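Long-range contacts in toll-like receptor 13 (Mus musculus, PDB 4Z0C), which recognises bacterial 23S ribosomal RNA through its leucine-rich-repeat ectodomain and signals via MYD88 and TRAF6 to activate NF-kappa-B and the inflammatory response: residues F423-V428 / L447-S452; T472-L477 / S493-L498. One frame throughout, in Å; residues are numbered along the deposited sequence.

How the contacts relate
Both contacts join neighbouring turns of the leucine-rich-repeat solenoid, LRR 17 to LRR 18 in contact 1 and LRR 19 to LRR 20 in contact 2. Both are partly buried, each with a buried leucine side and a more exposed side carrying a lysine. Their polar chemistry differs: in contact 1 one backbone carbonyl takes two donors beside a parallel bridge and Lys449 bonds to an asparagine, whereas contact 2 has only a weak direct bond, from Arg475 to the Lys497 carbonyl. The centres are 11 Å apart, and 447-452 touches 472-477 directly, with Gln451 O 2.7 Å from Arg475 N and 2.9 Å from Ser476 N, probable hydrogen bonds that carry the same backbone pattern into the next repeat.

Contact 1: F423-V428 / L447-S452; sequences FPNLEV and LKKLQS
Lys449 lays its aliphatic chain alongside Asn425, with CD 3.5 Å from Asn425 OD1. The two side chains point the same way, and a bend at chi3 (79°) in the lysine lets NZ reach Asn425 OD1 at 3.0 Å, in the carbonyl plane. Asn425 ND2 is bonded to Phe400 O, so the amide ties the loop at Phe400 to Lys449 across segment 423-428. One water gives a proton to Leu426 O at 2.8 Å and accepts one from Lys449 N; a second donates to Glu427 OE2 and Asn425 O. The Glu427 side chain runs beside that of Gln451, their planes 52° apart. Glu427 O is gripped by two backbone donors: Ser452 N, nearly in line with the carbonyl, and Gln451 N at 2.7 Å, tilted 24° from its plane. This fork leads into the parallel bridge between Val428 and Ser452. On the buried side, Leu447 CD2 comes within 4.0 Å of Phe423 CB, while Leu450 CD1 presses on the Glu427 carbonyl carbon at 3.4 Å. Leu426 and Leu450 open the LxxLxLxxN consensus of their repeats, whose leucines fill the solenoid interior. The contact lies between strand 404-406, touched by Phe423, Leu426 and Val428, and the next repeat, where Leu450 packs on Leu474; strands 428-430 and 452-454 start at its end.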
ATOM      1  N   PHE A 423     -19.692  13.761 -23.598  1.00 29.91           N
ATOM      2  CA  PHE A 423     -18.335  13.785 -24.137  1.00 33.23           C
ATOM      3  C   PHE A 423     -18.062  12.734 -25.211  1.00 39.62           C
ATOM      4  O   PHE A 423     -17.142  11.940 -25.060  1.00 40.46           O
ATOM      5  CB  PHE A 423     -17.319  13.595 -23.005  1.00 32.24           C
ATOM      6  CG  PHE A 423     -17.530  14.523 -21.844  1.00 34.87           C
ATOM      7  CD1 PHE A 423     -17.754  15.868 -22.047  1.00 33.87           C
ATOM      8  CD2 PHE A 423     -17.514  14.045 -20.543  1.00 36.26           C
ATOM      9  CE1 PHE A 423     -17.964  16.719 -20.963  1.00 34.17           C
ATOM     10  CE2 PHE A 423     -17.721  14.896 -19.462  1.00 26.51           C
ATOM     11  CZ  PHE A 423     -17.943  16.224 -19.672  1.00 24.92           C
ATOM     12  N   PRO A 424     -18.826  12.749 -26.319  1.00 43.03           N
ATOM     13  CA  PRO A 424     -18.632  11.700 -27.334  1.00 36.91           C
ATOM     14  C   PRO A 424     -17.245  11.672 -27.984  1.00 40.02           C
ATOM     15  O   PRO A 424     -16.905  10.652 -28.585  1.00 44.85           O
ATOM     16  CB  PRO A 424     -19.707  12.027 -28.384  1.00 36.08           C
ATOM     17  CG  PRO A 424     -20.027  13.479 -28.171  1.00 34.06           C
ATOM     18  CD  PRO A 424     -19.904  13.682 -26.697  1.00 35.27           C
ATOM     19  N   ASN A 425     -16.467  12.750 -27.866  1.00 33.33           N
ATOM     20  CA  ASN A 425     -15.134  12.812 -28.472  1.00 30.71           C
ATOM     21  C   ASN A 425     -13.986  12.681 -27.480  1.00 28.31           C
ATOM     22  O   ASN A 425     -12.838  12.860 -27.847  1.00 31.45           O
ATOM     23  CB  ASN A 425     -14.946  14.135 -29.218  1.00 35.51           C
ATOM     24  CG  ASN A 425     -15.664  14.165 -30.538  1.00 39.76           C
ATOM     25  OD1 ASN A 425     -15.335  13.401 -31.446  1.00 38.25           O
ATOM     26  ND2 ASN A 425     -16.688  15.021 -30.643  1.00 33.94           N
ATOM     27  N   LEU A 426     -14.293  12.418 -26.220  1.00 34.33           N
ATOM     28  CA  LEU A 426     -13.251  12.316 -25.208  1.00 31.75           C
ATOM     29  C   LEU A 426     -12.244  11.239 -25.610  1.00 31.44           C
ATOM     30  O   LEU A 426     -12.611  10.208 -26.171  1.00 36.68           O
ATOM     31  CB  LEU A 426     -13.860  11.981 -23.851  1.00 27.53           C
ATOM     32  CG  LEU A 426     -13.102  12.557 -22.655  1.00 28.03           C
ATOM     33  CD1 LEU A 426     -13.100  14.105 -22.694  1.00 24.35           C
ATOM     34  CD2 LEU A 426     -13.695  12.027 -21.351  1.00 22.77           C
ATOM     35  N   GLU A 427     -10.969  11.510 -25.364  1.00 25.94           N
ATOM     36  CA  GLU A 427      -9.898  10.587 -25.718  1.00 29.63           C
ATOM     37  C   GLU A 427      -9.115  10.188 -24.478  1.00 30.20           C
ATOM     38  O   GLU A 427      -8.587   9.086 -24.400  1.00 38.55           O
ATOM     39  CB  GLU A 427      -8.968  11.198 -26.791  1.00 31.16           C
ATOM     40  CG  GLU A 427      -9.612  11.350 -28.183  1.00 40.67           C
ATOM     41  CD  GLU A 427      -8.728  12.100 -29.209  1.00 51.59           C
ATOM     42  OE1 GLU A 427      -7.621  12.563 -28.854  1.00 52.56           O
ATOM     43  OE2 GLU A 427      -9.141  12.201 -30.388  1.00 49.46           O
ATOM     44  N   VAL A 428      -9.029  11.100 -23.515  1.00 19.35           N
ATOM     45  CA  VAL A 428      -8.291  10.835 -22.287  1.00 26.07           C
ATOM     46  C   VAL A 428      -9.134  11.254 -21.093  1.00 35.51           C
ATOM     47  O   VAL A 428      -9.601  12.400 -21.019  1.00 33.97           O
ATOM     48  CB  VAL A 428      -6.985  11.628 -22.219  1.00 30.72           C
ATOM     49  CG1 VAL A 428      -6.246  11.307 -20.924  1.00 25.50           C
ATOM     50  CG2 VAL A 428      -6.110  11.318 -23.422  1.00 30.87           C
ATOM     51  N   LEU A 447     -18.413   6.940 -23.997  1.00 36.15           N
ATOM     52  CA  LEU A 447     -17.081   7.377 -24.407  1.00 35.43           C
ATOM     53  C   LEU A 447     -16.472   6.527 -25.521  1.00 36.13           C
ATOM     54  O   LEU A 447     -15.412   5.906 -25.346  1.00 30.32           O
ATOM     55  CB  LEU A 447     -16.166   7.434 -23.187  1.00 31.22           C
ATOM     56  CG  LEU A 447     -16.783   8.257 -22.051  1.00 26.42           C
ATOM     57  CD1 LEU A 447     -15.848   8.357 -20.852  1.00 20.85           C
ATOM     58  CD2 LEU A 447     -17.157   9.645 -22.561  1.00 25.83           C
ATOM     59  N   LYS A 448     -17.135   6.549 -26.677  1.00 40.16           N
ATOM     60  CA  LYS A 448     -16.808   5.694 -27.823  1.00 42.28           C
ATOM     61  C   LYS A 448     -15.400   5.875 -28.357  1.00 42.68           C
ATOM     62  O   LYS A 448     -14.854   4.973 -28.985  1.00 44.80           O
ATOM     63  CB  LYS A 448     -17.790   5.944 -28.978  1.00 45.71           C
ATOM     64  CG  LYS A 448     -19.120   5.184 -28.914  1.00 54.64           C
ATOM     65  CD  LYS A 448     -19.281   4.399 -27.623  1.00 57.09           C
ATOM     66  CE  LYS A 448     -20.478   3.468 -27.677  1.00 59.69           C
ATOM     67  NZ  LYS A 448     -21.692   4.133 -28.192  1.00 61.86           N
ATOM     68  N   LYS A 449     -14.818   7.042 -28.117  1.00 37.93           N
ATOM     69  CA  LYS A 449     -13.515   7.368 -28.673  1.00 31.62           C
ATOM     70  C   LYS A 449     -12.398   7.389 -27.630  1.00 32.88           C
ATOM     71  O   LYS A 449     -11.268   7.777 -27.928  1.00 39.44           O
ATOM     72  CB  LYS A 449     -13.590   8.703 -29.413  1.00 35.43           C
ATOM     73  CG  LYS A 449     -14.392   8.609 -30.706  1.00 37.80           C
ATOM     74  CD  LYS A 449     -14.567   9.953 -31.373  1.00 34.73           C
ATOM     75  CE  LYS A 449     -13.324  10.349 -32.136  1.00 36.23           C
ATOM     76  NZ  LYS A 449     -13.541  11.565 -32.959  1.00 43.63           N
ATOM     77  N   LEU A 450     -12.718   6.988 -26.405  1.00 30.23           N
ATOM     78  CA  LEU A 450     -11.740   7.022 -25.319  1.00 32.45           C
ATOM     79  C   LEU A 450     -10.523   6.154 -25.649  1.00 32.60           C
ATOM     80  O   LEU A 450     -10.656   5.018 -26.093  1.00 29.71           O
ATOM     81  CB  LEU A 450     -12.364   6.594 -23.982  1.00 29.88           C
ATOM     82  CG  LEU A 450     -11.512   7.042 -22.792  1.00 19.99           C
ATOM     83  CD1 LEU A 450     -11.538   8.563 -22.711  1.00 22.15           C
ATOM     84  CD2 LEU A 450     -12.022   6.419 -21.511  1.00 21.34           C
ATOM     85  N   GLN A 451      -9.341   6.711 -25.418  1.00 33.41           N
ATOM     86  CA  GLN A 451      -8.081   6.085 -25.790  1.00 31.49           C
ATOM     87  C   GLN A 451      -7.346   5.645 -24.534  1.00 25.94           C
ATOM     88  O   GLN A 451      -6.760   4.562 -24.469  1.00 28.45           O
ATOM     89  CB  GLN A 451      -7.232   7.107 -26.578  1.00 26.88           C
ATOM     90  CG  GLN A 451      -6.615   6.557 -27.850  1.00 50.04           C
ATOM     91  CD  GLN A 451      -7.149   7.203 -29.116  1.00 61.49           C
ATOM     92  OE1 GLN A 451      -7.071   8.419 -29.291  1.00 62.09           O
ATOM     93  NE2 GLN A 451      -7.716   6.386 -29.998  1.00 65.23           N
ATOM     94  N   SER A 452      -7.422   6.497 -23.522  1.00 19.51           N
ATOM     95  CA  SER A 452      -6.680   6.344 -22.287  1.00 22.23           C
ATOM     96  C   SER A 452      -7.609   6.610 -21.098  1.00 26.67           C
ATOM     97  O   SER A 452      -8.313   7.619 -21.057  1.00 31.22           O
ATOM     98  CB  SER A 452      -5.507   7.330 -22.285  1.00 23.31           C
ATOM     99  OG  SER A 452      -4.804   7.315 -21.054  1.00 31.74           O
TER
HETATM  100  O   HOH W   1     -15.224   9.253 -26.364  1.00 38.04           O
HETATM  101  O   HOH W   2     -11.674  13.207 -30.661  1.00 37.06           O

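Contact 2: T472-L477 / S493-L498; sequences TNLRSL and SGLEKL
Leu498 and Leu474 make the centre of the apolar group, lying side by side and pointing the same way, with Leu474 CD2 3.9 Å from Leu498 CD1. That same CD1 also meets Leu477 CB; a chi1 of -165° sets Leu498 CG opposite the backbone N. Leu495 completes the group: its CD1 meets Leu477 CD2 at 3.9 Å, the two side chains crossing at about a right angle. Leu474 and Leu498 hold equivalent places, the first leucine of the LxxLxLxxN consensus, in successive repeats, and Leu477 is the second, all turned into the solenoid core. The lysine methylenes form another layer. Lys497 CB sits 3.6 Å above one face of the Arg475 guanidinium, toward its rim, and CD lies 3.3 Å from Thr472 O. Polar bonding is slight: Arg475 NH1 gives a weak, bent hydrogen bond to Lys497 O, 3.0 Å long with 124° at the hydrogen, and a water lies 2.6 Å from Leu474 O with a weak bond from Lys497 N. Between the backbones, Leu498 CA offers a C-H to Leu474 O at 3.2 Å. The chemistry implies packing shared by the buried leucines and an extensive outer layer of Lys497 methylenes over Thr472 and Arg475; Lys497 NZ lies 6.0 Å from Arg475 NH2, so the charged ends do not touch.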
ATOM      1  N   THR A 472     -14.620   0.564 -26.885  1.00 49.63           N
ATOM      2  CA  THR A 472     -14.114  -0.212 -28.008  1.00 52.52           C
ATOM      3  C   THR A 472     -12.726   0.220 -28.482  1.00 47.11           C
ATOM      4  O   THR A 472     -11.911  -0.614 -28.886  1.00 47.30           O
ATOM      5  CB  THR A 472     -15.103  -0.133 -29.188  1.00 60.61           C
ATOM      6  OG1 THR A 472     -16.370  -0.669 -28.783  1.00 67.08           O
ATOM      7  CG2 THR A 472     -14.571  -0.881 -30.416  1.00 63.23           C
ATOM      8  N   ASN A 473     -12.453   1.516 -28.381  1.00 35.93           N
ATOM      9  CA  ASN A 473     -11.176   2.083 -28.795  1.00 34.83           C
ATOM     10  C   ASN A 473     -10.168   2.313 -27.680  1.00 36.54           C
ATOM     11  O   ASN A 473      -9.171   3.013 -27.882  1.00 37.27           O
ATOM     12  CB  ASN A 473     -11.379   3.382 -29.580  1.00 39.75           C
ATOM     13  CG  ASN A 473     -12.013   3.143 -30.932  1.00 48.43           C
ATOM     14  OD1 ASN A 473     -11.446   2.455 -31.785  1.00 50.86           O
ATOM     15  ND2 ASN A 473     -13.193   3.707 -31.138  1.00 51.33           N
ATOM     16  N   LEU A 474     -10.439   1.788 -26.490  1.00 35.89           N
ATOM     17  CA  LEU A 474      -9.521   2.032 -25.387  1.00 29.86           C
ATOM     18  C   LEU A 474      -8.192   1.344 -25.669  1.00 30.76           C
ATOM     19  O   LEU A 474      -8.148   0.155 -26.028  1.00 33.23           O
ATOM     20  CB  LEU A 474     -10.094   1.595 -24.042  1.00 27.85           C
ATOM     21  CG  LEU A 474      -9.373   2.291 -22.884  1.00 25.70           C
ATOM     22  CD1 LEU A 474      -9.736   3.776 -22.845  1.00 25.16           C
ATOM     23  CD2 LEU A 474      -9.689   1.620 -21.564  1.00 23.29           C
ATOM     24  N   ARG A 475      -7.112   2.103 -25.507  1.00 23.11           N
ATOM     25  CA  ARG A 475      -5.782   1.601 -25.796  1.00 28.85           C
ATOM     26  C   ARG A 475      -5.023   1.385 -24.497  1.00 29.77           C
ATOM     27  O   ARG A 475      -4.183   0.478 -24.383  1.00 24.67           O
ATOM     28  CB  ARG A 475      -5.041   2.580 -26.710  1.00 28.49           C
ATOM     29  CG  ARG A 475      -5.711   2.751 -28.066  1.00 43.16           C
ATOM     30  CD  ARG A 475      -5.703   1.424 -28.827  1.00 60.51           C
ATOM     31  NE  ARG A 475      -6.263   1.528 -30.174  1.00 73.14           N
ATOM     32  CZ  ARG A 475      -6.306   0.523 -31.047  1.00 75.55           C
ATOM     33  NH1 ARG A 475      -5.827  -0.671 -30.717  1.00 75.70           N
ATOM     34  NH2 ARG A 475      -6.836   0.709 -32.248  1.00 76.50           N
ATOM     35  N   SER A 476      -5.321   2.216 -23.510  1.00 23.60           N
ATOM     36  CA  SER A 476      -4.591   2.152 -22.262  1.00 26.89           C
ATOM     37  C   SER A 476      -5.537   2.193 -21.033  1.00 28.48           C
ATOM     38  O   SER A 476      -6.458   2.999 -20.958  1.00 20.09           O
ATOM     39  CB  SER A 476      -3.576   3.291 -22.217  1.00 24.68           C
ATOM     40  OG  SER A 476      -2.786   3.211 -21.045  1.00 31.70           O
ATOM     41  N   LEU A 477      -5.331   1.289 -20.083  1.00 32.66           N
ATOM     42  CA  LEU A 477      -6.170   1.264 -18.887  1.00 30.47           C
ATOM     43  C   LEU A 477      -5.292   1.139 -17.653  1.00 26.49           C
ATOM     44  O   LEU A 477      -4.600   0.131 -17.472  1.00 29.50           O
ATOM     45  CB  LEU A 477      -7.188   0.117 -18.961  1.00 22.55           C
ATOM     46  CG  LEU A 477      -8.127  -0.171 -17.780  1.00 25.55           C
ATOM     47  CD1 LEU A 477      -9.034   1.013 -17.347  1.00  9.39           C
ATOM     48  CD2 LEU A 477      -8.984  -1.389 -18.113  1.00 29.15           C
ATOM     49  N   SER A 493     -14.751  -7.147 -21.011  1.00 60.22           N
ATOM     50  CA  SER A 493     -15.500  -7.507 -22.217  1.00 68.69           C
ATOM     51  C   SER A 493     -15.260  -6.643 -23.469  1.00 69.92           C
ATOM     52  O   SER A 493     -14.734  -7.132 -24.472  1.00 75.17           O
ATOM     53  CB  SER A 493     -17.000  -7.501 -21.897  1.00 70.45           C
ATOM     54  OG  SER A 493     -17.475  -8.815 -21.655  1.00 77.49           O
ATOM     55  N   GLY A 494     -15.644  -5.374 -23.424  1.00 64.16           N
ATOM     56  CA  GLY A 494     -15.512  -4.504 -24.585  1.00 66.31           C
ATOM     57  C   GLY A 494     -14.111  -4.046 -24.978  1.00 55.45           C
ATOM     58  O   GLY A 494     -13.963  -3.115 -25.781  1.00 43.80           O
ATOM     59  N   LEU A 495     -13.084  -4.692 -24.434  1.00 42.82           N
ATOM     60  CA  LEU A 495     -11.739  -4.161 -24.583  1.00 39.75           C
ATOM     61  C   LEU A 495     -10.839  -4.900 -25.574  1.00 35.82           C
ATOM     62  O   LEU A 495      -9.671  -5.134 -25.293  1.00 37.03           O
ATOM     63  CB  LEU A 495     -11.078  -4.116 -23.202  1.00 31.42           C
ATOM     64  CG  LEU A 495     -11.841  -3.276 -22.175  1.00 31.77           C
ATOM     65  CD1 LEU A 495     -11.151  -3.262 -20.819  1.00 29.49           C
ATOM     66  CD2 LEU A 495     -12.017  -1.870 -22.691  1.00 31.95           C
ATOM     67  N   GLU A 496     -11.351  -5.213 -26.756  1.00 39.70           N
ATOM     68  CA  GLU A 496     -10.598  -6.085 -27.664  1.00 47.67           C
ATOM     69  C   GLU A 496      -9.414  -5.391 -28.341  1.00 43.33           C
ATOM     70  O   GLU A 496      -8.553  -6.051 -28.937  1.00 38.81           O
ATOM     71  CB  GLU A 496     -11.514  -6.676 -28.731  1.00 57.64           C
ATOM     72  CG  GLU A 496     -12.554  -7.639 -28.217  1.00 70.81           C
ATOM     73  CD  GLU A 496     -13.359  -8.245 -29.347  1.00 84.22           C
ATOM     74  OE1 GLU A 496     -13.101  -7.888 -30.519  1.00 92.47           O
ATOM     75  OE2 GLU A 496     -14.241  -9.081 -29.072  1.00 86.53           O
ATOM     76  N   LYS A 497      -9.370  -4.065 -28.213  1.00 36.77           N
ATOM     77  CA  LYS A 497      -8.340  -3.255 -28.824  1.00 32.81           C
ATOM     78  C   LYS A 497      -7.356  -2.717 -27.791  1.00 33.36           C
ATOM     79  O   LYS A 497      -6.443  -1.958 -28.133  1.00 41.18           O
ATOM     80  CB  LYS A 497      -8.972  -2.105 -29.598  1.00 41.93           C
ATOM     81  CG  LYS A 497      -9.557  -2.490 -30.949  1.00 50.06           C
ATOM     82  CD  LYS A 497     -10.156  -1.259 -31.645  1.00 59.34           C
ATOM     83  CE  LYS A 497     -10.691  -1.589 -33.034  1.00 67.73           C
ATOM     84  NZ  LYS A 497     -11.992  -2.338 -32.982  1.00 71.03           N
ATOM     85  N   LEU A 498      -7.560  -3.082 -26.528  1.00 27.80           N
ATOM     86  CA  LEU A 498      -6.677  -2.630 -25.443  1.00 28.59           C
ATOM     87  C   LEU A 498      -5.218  -3.064 -25.640  1.00 29.30           C
ATOM     88  O   LEU A 498      -4.943  -4.240 -25.935  1.00 25.97           O
ATOM     89  CB  LEU A 498      -7.176  -3.135 -24.090  1.00 21.38           C
ATOM     90  CG  LEU A 498      -6.540  -2.417 -22.897  1.00 24.67           C
ATOM     91  CD1 LEU A 498      -7.042  -0.975 -22.794  1.00 26.76           C
ATOM     92  CD2 LEU A 498      -6.787  -3.157 -21.603  1.00 22.24           C
TER
HETATM   93  O   HOH W   3     -10.231  -1.397 -26.551  1.00 37.91           O